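Local coordinates for mycobacterium tuberculosis paralogous family 11 (Mycobacterium smegmatis, PDB 4Y9I), which probably catalyses the transfer of reducing equivalents between coenzyme F420 and quinones, at residues 40-44 with 45-49; 50-53 with 54-58; 83-86 with 87-90. All coordinates share one frame; numbering follows the deposited sequence.

Contact 1 of 3, residues 40-44 with 45-49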
loop_
_atom_site.group_PDB
_atom_site.type_symbol
_atom_site.label_atom_id
_atom_site.label_comp_id
_atom_site.label_asym_id
_atom_site.label_seq_id
_atom_site.Cartn_x
_atom_site.Cartn_y
_atom_site.Cartn_z
ATOM N N ALA A 40 -3.691 -3.273 -2.107
ATOM C CA ALA A 40 -4.628 -3.842 -1.131
ATOM C C ALA A 40 -5.095 -5.267 -1.497
ATOM O O ALA A 40 -6.269 -5.511 -1.665
ATOM C CB ALA A 40 -5.836 -2.878 -0.919
ATOM N N SER A 41 -4.114 -6.158 -1.685
ATOM C CA SER A 41 -4.387 -7.561 -1.827
ATOM C C SER A 41 -4.317 -8.157 -0.484
ATOM O O SER A 41 -4.054 -7.472 0.489
ATOM C CB SER A 41 -3.428 -8.195 -2.756
ATOM O OG SER A 41 -2.101 -7.928 -2.397
ATOM N N LYS A 42 -4.588 -9.438 -0.419
ATOM C CA LYS A 42 -4.558 -10.181 0.801
ATOM C C LYS A 42 -4.033 -11.583 0.471
ATOM O O LYS A 42 -4.689 -12.612 0.772
ATOM C CB LYS A 42 -5.949 -10.315 1.451
ATOM C CG LYS A 42 -5.809 -10.608 2.910
ATOM C CD LYS A 42 -7.091 -10.967 3.619
ATOM C CE LYS A 42 -6.740 -11.837 4.822
ATOM N NZ LYS A 42 -5.934 -11.188 5.842
ATOM N N GLY A 43 -2.902 -11.634 -0.186
ATOM C CA GLY A 43 -2.169 -12.882 -0.384
ATOM C C GLY A 43 -2.832 -13.854 -1.282
ATOM O O GLY A 43 -2.495 -15.058 -1.238
ATOM N N GLY A 44 -3.718 -13.371 -2.143
ATOM C CA GLY A 44 -4.426 -14.215 -3.108
ATOM C C GLY A 44 -5.849 -14.588 -2.636
ATOM O O GLY A 44 -6.653 -15.093 -3.426
ATOM N N ASP A 45 -6.157 -14.300 -1.373
ATOM C CA ASP A 45 -7.551 -14.393 -0.835
ATOM C C ASP A 45 -8.248 -13.112 -1.328
ATOM O O ASP A 45 -7.714 -12.034 -1.168
ATOM C CB ASP A 45 -7.448 -14.475 0.695
ATOM C CG ASP A 45 -8.769 -14.308 1.408
ATOM O OD1 ASP A 45 -9.820 -14.019 0.732
ATOM O OD2 ASP A 45 -8.726 -14.451 2.672
ATOM N N PRO A 46 -9.397 -13.221 -2.032
ATOM C CA PRO A 46 -9.926 -11.995 -2.677
ATOM C C PRO A 46 -10.584 -10.961 -1.775
ATOM O O PRO A 46 -10.912 -9.866 -2.247
ATOM C CB PRO A 46 -10.893 -12.522 -3.730
ATOM C CG PRO A 46 -11.356 -13.836 -3.144
ATOM C CD PRO A 46 -10.139 -14.420 -2.458
ATOM N N LYS A 47 -10.676 -11.237 -0.492
ATOM C CA LYS A 47 -11.250 -10.295 0.392
ATOM C C LYS A 47 -10.201 -9.220 0.762
ATOM O O LYS A 47 -8.978 -9.462 0.715
ATOM C CB LYS A 47 -11.699 -10.974 1.658
ATOM C CG LYS A 47 -10.584 -11.295 2.612
ATOM C CD LYS A 47 -11.016 -12.284 3.706
ATOM C CE LYS A 47 -11.202 -11.627 5.076
ATOM N NZ LYS A 47 -11.116 -12.631 6.179
ATOM N N HIS A 48 -10.690 -8.073 1.203
ATOM C CA HIS A 48 -9.806 -6.959 1.599
ATOM C C HIS A 48 -8.916 -7.267 2.787
ATOM O O HIS A 48 -9.315 -7.878 3.791
ATOM C CB HIS A 48 -10.623 -5.741 2.043
ATOM C CG HIS A 48 -11.484 -5.145 0.986
ATOM N ND1 HIS A 48 -11.017 -4.808 -0.271
ATOM C CD2 HIS A 48 -12.782 -4.743 1.016
ATOM C CE1 HIS A 48 -11.985 -4.246 -0.971
ATOM N NE2 HIS A 48 -13.057 -4.176 -0.204
ATOM N N PRO A 49 -7.652 -6.810 2.741
ATOM C CA PRO A 49 -6.840 -6.778 3.920
ATOM C C PRO A 49 -7.440 -5.823 4.951
ATOM O O PRO A 49 -8.181 -4.917 4.607
ATOM C CB PRO A 49 -5.473 -6.328 3.392
ATOM C CG PRO A 49 -5.836 -5.456 2.248
ATOM C CD PRO A 49 -7.049 -6.070 1.633
HETATM O O HOH W 1 -8.999 -5.870 -1.677
HETATM O O HOH W 2 -7.726 -8.437 -1.750
HETATM O O HOH W 3 -5.502 -11.176 -2.507
#
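K42 turns its side chain away from its own backbone N (chi1 -158°) while CG of K47 is set between its backbone N and carbonyl carbon (chi1 77°), and the aliphatic parts of the two lysines meet at an oblique angle, CD of K42 lying 3.7 Å from CG of K47. Long methylene chains suit this exposed surface, where they pack against each other while both ammonium groups stay apart. Nearer the backbone, CB of K42 rests 3.2 Å from the carbonyl O of K47. The K42 chain also runs beside D45, but NZ of K42 and OD2 of D45 remain 5.3 Å apart, so any attraction is probably weak. Chain reversal comes from a type I' beta turn, K42 to D45, closed by D45 N donating to K42 O at 3.1 Å. G43 and G44 fill its two central places, both with positive phi, which glycine adopts readily. D45 then makes an Asx turn: its OD1 accepts from K47 N at 3.2 Å, the N-H pointing almost straight at the oxygen (174°) but coming from above the carboxylate plane. One water accepts from K42 N and G44 N and donates to D45 O, bridging the bend. At the open end of the loop, the compact ring of P49 brings CG to 4.1 Å from CB of A40, whose small side chain also touches W51 and Y52 of helix 51-57.

Contact 2 of 3, residues 50-53 with 54-58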
loop_
_atom_site.group_PDB
_atom_site.type_symbol
_atom_site.label_atom_id
_atom_site.label_comp_id
_atom_site.label_asym_id
_atom_site.label_seq_id
_atom_site.Cartn_x
_atom_site.Cartn_y
_atom_site.Cartn_z
ATOM N N SER A 50 -7.099 -6.033 6.206
ATOM C CA SER A 50 -7.846 -5.342 7.268
ATOM C C SER A 50 -7.506 -3.828 7.266
ATOM O O SER A 50 -8.308 -2.962 7.603
ATOM C CB SER A 50 -7.566 -6.027 8.593
ATOM O OG SER A 50 -6.219 -5.764 8.961
ATOM N N TRP A 51 -6.362 -3.469 6.745
ATOM C CA TRP A 51 -5.989 -2.087 6.658
ATOM C C TRP A 51 -6.701 -1.273 5.576
ATOM O O TRP A 51 -6.597 -0.054 5.583
ATOM C CB TRP A 51 -4.466 -1.968 6.544
ATOM C CG TRP A 51 -3.853 -2.665 5.357
ATOM C CD1 TRP A 51 -3.202 -3.872 5.351
ATOM C CD2 TRP A 51 -3.764 -2.163 3.991
ATOM N NE1 TRP A 51 -2.731 -4.151 4.087
ATOM C CE2 TRP A 51 -3.067 -3.131 3.230
ATOM C CE3 TRP A 51 -4.186 -0.984 3.355
ATOM C CZ2 TRP A 51 -2.803 -2.952 1.846
ATOM C CZ3 TRP A 51 -3.959 -0.836 2.029
ATOM C CH2 TRP A 51 -3.242 -1.783 1.297
ATOM N N TYR A 52 -7.359 -1.919 4.637
ATOM C CA TYR A 52 -7.984 -1.214 3.526
ATOM C C TYR A 52 -8.997 -0.184 4.059
ATOM O O TYR A 52 -8.948 0.979 3.671
ATOM C CB TYR A 52 -8.708 -2.212 2.637
ATOM C CG TYR A 52 -9.606 -1.637 1.631
ATOM C CD1 TYR A 52 -9.118 -1.088 0.483
ATOM C CD2 TYR A 52 -10.991 -1.646 1.817
ATOM C CE1 TYR A 52 -9.956 -0.613 -0.490
ATOM C CE2 TYR A 52 -11.834 -1.153 0.856
ATOM C CZ TYR A 52 -11.308 -0.631 -0.277
ATOM O OH TYR A 52 -12.120 -0.095 -1.298
ATOM N N PHE A 53 -9.910 -0.628 4.909
ATOM C CA PHE A 53 -10.886 0.313 5.449
ATOM C C PHE A 53 -10.253 1.387 6.351
ATOM O O PHE A 53 -10.707 2.533 6.323
ATOM C CB PHE A 53 -12.075 -0.440 6.102
ATOM C CG PHE A 53 -13.037 -1.052 5.063
ATOM C CD1 PHE A 53 -13.606 -0.257 4.080
ATOM C CD2 PHE A 53 -13.328 -2.390 5.086
ATOM C CE1 PHE A 53 -14.484 -0.779 3.144
ATOM C CE2 PHE A 53 -14.215 -2.941 4.174
ATOM C CZ PHE A 53 -14.786 -2.155 3.204
ATOM N N ASN A 54 -9.160 1.054 6.994
ATOM C CA ASN A 54 -8.486 2.016 7.824
ATOM C C ASN A 54 -7.863 3.206 7.043
ATOM O O ASN A 54 -7.983 4.322 7.476
ATOM C CB ASN A 54 -7.351 1.372 8.610
ATOM C CG ASN A 54 -7.764 0.319 9.590
ATOM O OD1 ASN A 54 -8.849 0.293 10.063
ATOM N ND2 ASN A 54 -6.801 -0.570 9.932
ATOM N N VAL A 55 -7.218 2.933 5.923
ATOM C CA VAL A 55 -6.622 4.015 5.161
ATOM C C VAL A 55 -7.706 4.822 4.454
ATOM O O VAL A 55 -7.449 5.950 4.078
ATOM C CB VAL A 55 -5.503 3.551 4.161
ATOM C CG1 VAL A 55 -4.330 3.016 4.941
ATOM C CG2 VAL A 55 -5.998 2.497 3.170
ATOM N N LYS A 56 -8.888 4.256 4.252
ATOM C CA LYS A 56 -9.949 5.079 3.699
ATOM C C LYS A 56 -10.587 5.965 4.787
ATOM O O LYS A 56 -10.813 7.157 4.577
ATOM C CB LYS A 56 -10.955 4.179 3.002
ATOM C CG LYS A 56 -10.399 3.500 1.728
ATOM C CD LYS A 56 -11.376 2.464 1.155
ATOM C CE LYS A 56 -12.773 3.069 0.975
ATOM N NZ LYS A 56 -13.922 2.202 0.589
ATOM N N ALA A 57 -10.728 5.407 5.984
ATOM C CA ALA A 57 -11.261 6.220 7.125
ATOM C C ALA A 57 -10.314 7.300 7.552
ATOM O O ALA A 57 -10.728 8.402 7.944
ATOM C CB ALA A 57 -11.590 5.367 8.295
ATOM N N ASN A 58 -9.006 7.004 7.477
ATOM C CA ASN A 58 -7.983 7.975 7.799
ATOM C C ASN A 58 -6.822 7.921 6.813
ATOM O O ASN A 58 -5.928 7.088 6.931
ATOM C CB ASN A 58 -7.461 7.809 9.208
ATOM C CG ASN A 58 -6.402 8.839 9.507
ATOM O OD1 ASN A 58 -6.153 9.827 8.764
ATOM N ND2 ASN A 58 -5.783 8.663 10.679
HETATM O O HOH W 4 -6.045 -3.239 10.835
HETATM O O HOH W 5 -13.335 2.530 -1.941
#
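Y52 and K56 meet one helical turn apart, the lysine laying its CD over one face of the tyrosine ring in a CH-pi contact, 3.7 Å from CD to the ring centroid and 24° off the normal. The first two torsions of K56 bring CD over the ring, and the bend at chi3 (52°) turns CE and NZ toward the hydroxyl end. The pairing suits both residues: the lysine offers apolar methylenes to an aromatic face while its charged end reaches solvent, where a water accepts from NZ of K56 at 2.6 Å and also bonds to OH of Y52. F53 runs alongside K56, and one face of its ring is met by CD2 of Y52.

The buried side, in contrast to that solvent end, belongs to W51 and V55. In the conformer described, CG2 of V55 comes up in the plane of the indole, at its edge, 3.9 Å from CE3 of W51; a branched side chain this short fills the place beside a large buried ring. Along the backbone, V55 N donates to W51 O at 3.1 Å, and A57 N to F53 O at 2.9 Å, whereas the bond from K56 N to Y52 O is weak. On the looser flank a water joins OG of S50 to ND2 of N54, in the one conformer of N54 considered, its bond to the amide being weak.

Helix 51-57 thus sets W51 against V25 and L27 of strand 22-32 and, with V55, against F111 of strand 110-113. Y52 and K56 touch E77 of strand 68-77, and H48 stacks on Y52 and meets F53 edge-to-face. Past the helix, ND2 of N58 bonds to T15 O and its OD1 to T60 N.

Contact 3 of 3, residues 83-86 with 87-90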
loop_
_atom_site.group_PDB
_atom_site.type_symbol
_atom_site.label_atom_id
_atom_site.label_comp_id
_atom_site.label_asym_id
_atom_site.label_seq_id
_atom_site.Cartn_x
_atom_site.Cartn_y
_atom_site.Cartn_z
ATOM N N ARG A 83 -4.351 4.245 -11.941
ATOM C CA ARG A 83 -4.283 2.931 -11.293
ATOM C C ARG A 83 -3.556 1.940 -12.158
ATOM O O ARG A 83 -2.741 1.134 -11.702
ATOM C CB ARG A 83 -5.655 2.361 -10.953
ATOM C CG ARG A 83 -5.525 1.097 -10.120
ATOM C CD ARG A 83 -6.810 0.312 -10.088
ATOM N NE ARG A 83 -6.515 -1.006 -9.579
ATOM C CZ ARG A 83 -5.909 -1.999 -10.237
ATOM N NH1 ARG A 83 -5.662 -1.927 -11.538
ATOM N NH2 ARG A 83 -5.719 -3.158 -9.641
ATOM N N GLU A 84 -3.881 1.945 -13.434
ATOM C CA GLU A 84 -3.227 1.033 -14.337
ATOM C C GLU A 84 -1.730 1.197 -14.322
ATOM O O GLU A 84 -1.012 0.251 -14.403
ATOM C CB GLU A 84 -3.841 1.095 -15.776
ATOM C CG GLU A 84 -5.295 0.643 -15.796
ATOM C CD GLU A 84 -5.641 -0.682 -14.997
ATOM O OE1 GLU A 84 -5.370 -1.784 -15.533
ATOM O OE2 GLU A 84 -6.219 -0.648 -13.861
ATOM N N HIS A 85 -1.297 2.448 -14.275
ATOM C CA HIS A 85 0.130 2.734 -14.290
ATOM C C HIS A 85 0.825 2.130 -13.046
ATOM O O HIS A 85 1.842 1.447 -13.171
ATOM C CB HIS A 85 0.314 4.240 -14.332
ATOM C CG HIS A 85 1.719 4.666 -14.129
ATOM N ND1 HIS A 85 2.726 4.397 -15.031
ATOM C CD2 HIS A 85 2.314 5.317 -13.107
ATOM C CE1 HIS A 85 3.868 4.871 -14.568
ATOM N NE2 HIS A 85 3.647 5.414 -13.393
ATOM N N TRP A 86 0.263 2.390 -11.882
ATOM C CA TRP A 86 0.843 1.874 -10.655
ATOM C C TRP A 86 0.698 0.354 -10.554
ATOM O O TRP A 86 1.544 -0.289 -9.954
ATOM C CB TRP A 86 0.280 2.618 -9.453
ATOM C CG TRP A 86 0.861 3.973 -9.352
ATOM C CD1 TRP A 86 0.343 5.135 -9.847
ATOM C CD2 TRP A 86 2.054 4.338 -8.666
ATOM N NE1 TRP A 86 1.172 6.174 -9.578
ATOM C CE2 TRP A 86 2.207 5.740 -8.808
ATOM C CE3 TRP A 86 3.005 3.646 -7.916
ATOM C CZ2 TRP A 86 3.284 6.423 -8.251
ATOM C CZ3 TRP A 86 4.038 4.359 -7.376
ATOM C CH2 TRP A 86 4.145 5.707 -7.524
ATOM N N TRP A 87 -0.388 -0.177 -11.098
ATOM C CA TRP A 87 -0.520 -1.667 -11.199
ATOM C C TRP A 87 0.631 -2.282 -11.971
ATOM O O TRP A 87 1.191 -3.309 -11.570
ATOM C CB TRP A 87 -1.894 -2.063 -11.758
ATOM C CG TRP A 87 -2.069 -3.552 -11.740
ATOM C CD1 TRP A 87 -2.074 -4.361 -12.842
ATOM C CD2 TRP A 87 -2.221 -4.414 -10.599
ATOM N NE1 TRP A 87 -2.246 -5.687 -12.451
ATOM C CE2 TRP A 87 -2.334 -5.753 -11.098
ATOM C CE3 TRP A 87 -2.278 -4.206 -9.220
ATOM C CZ2 TRP A 87 -2.491 -6.844 -10.260
ATOM C CZ3 TRP A 87 -2.483 -5.304 -8.396
ATOM C CH2 TRP A 87 -2.534 -6.597 -8.928
ATOM N N LYS A 88 0.977 -1.690 -13.103
ATOM C CA LYS A 88 2.092 -2.175 -13.913
ATOM C C LYS A 88 3.379 -2.166 -13.058
ATOM O O LYS A 88 4.134 -3.113 -13.062
ATOM C CB LYS A 88 2.250 -1.256 -15.140
ATOM C CG LYS A 88 3.364 -1.679 -16.070
ATOM C CD LYS A 88 3.791 -0.577 -17.042
ATOM C CE LYS A 88 4.555 0.558 -16.354
ATOM N NZ LYS A 88 5.229 1.414 -17.357
ATOM N N LEU A 89 3.642 -1.056 -12.350
ATOM C CA LEU A 89 4.839 -0.988 -11.469
ATOM C C LEU A 89 4.751 -2.069 -10.367
ATOM O O LEU A 89 5.739 -2.674 -10.036
ATOM C CB LEU A 89 4.861 0.393 -10.790
ATOM C CG LEU A 89 5.064 1.554 -11.761
ATOM C CD1 LEU A 89 5.138 2.845 -10.969
ATOM C CD2 LEU A 89 6.304 1.379 -12.630
ATOM N N ALA A 90 3.566 -2.328 -9.831
ATOM C CA ALA A 90 3.414 -3.374 -8.811
ATOM C C ALA A 90 3.734 -4.776 -9.353
ATOM O O ALA A 90 4.385 -5.557 -8.691
ATOM C CB ALA A 90 2.019 -3.312 -8.182
HETATM O O HOH W 6 2.440 3.121 -17.272
#
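R83 and W87 lie side by side and point the same way, the guanidinium 27° from parallel with the indole. NH2 of R83 stands 3.5 Å above the ring plane, toward the rim, and comes within 3.6 Å of CE3 of W87. Both side chains leave the helix on the side of their own carbonyl carbon (R83 chi1 -172°), and the arginine continues extended to NE, long enough to carry its flat head one turn along the helix to the indole. In the conformer of E84 described, NH1 of R83 also donates to OE2 of E84 at 2.7 Å, a salt bridge that meets the carboxylate on its syn side but out of its plane, while NH2 is used by the carbonyl of I108.

On another flank of the helix, W86 and L89 meet obliquely. The methyl CD1 of L89 sits over one face of the W86 indole in a CH-pi contact, 4.1 Å from the centroid of the six-membered ring. A branched leucine suits this spot because the same methyl also approaches H85, 3.8 Å from NE2, so one group fills the angle between two rings. NE2 of H85 is hydrogen-bonded to OE1 of E32, and a water joins its ND1 to NZ of K88, weakly on the lysine side. Regular backbone bonds underlie these pairs, such as W87 N to R83 O at 2.8 Å and A90 N to W86 O at 2.9 Å.

Helix 80-93 is thereby wedged between sheet and helix: W86 and L89 touch V30 and E32 of strand 22-32, W86 also meets A37 of strand 35-39, and W87 and A90 pack on V39 of that strand and on Y97 of helix 96-102.

From the N terminus, the chain forms the barrel strands 9-15, 22-32 and 35-39 before contact 1 turns it back in the loop leading to helix 51-57. Contact 2 follows at once inside that helix, and the two touch, the imidazole of H48 reaching the ring of F53. After strands 60-65 and 68-77, contact 3 lies in helix 80-93, on the opposite side of the chain's centre from contact 2, with centres about 20 Å apart. The three come in series, none nested or crossing. Strand 22-32 is shared by the side chains of contacts 2 and 3, while helix 96-102 receives S41 from contact 1 and W87 from contact 3.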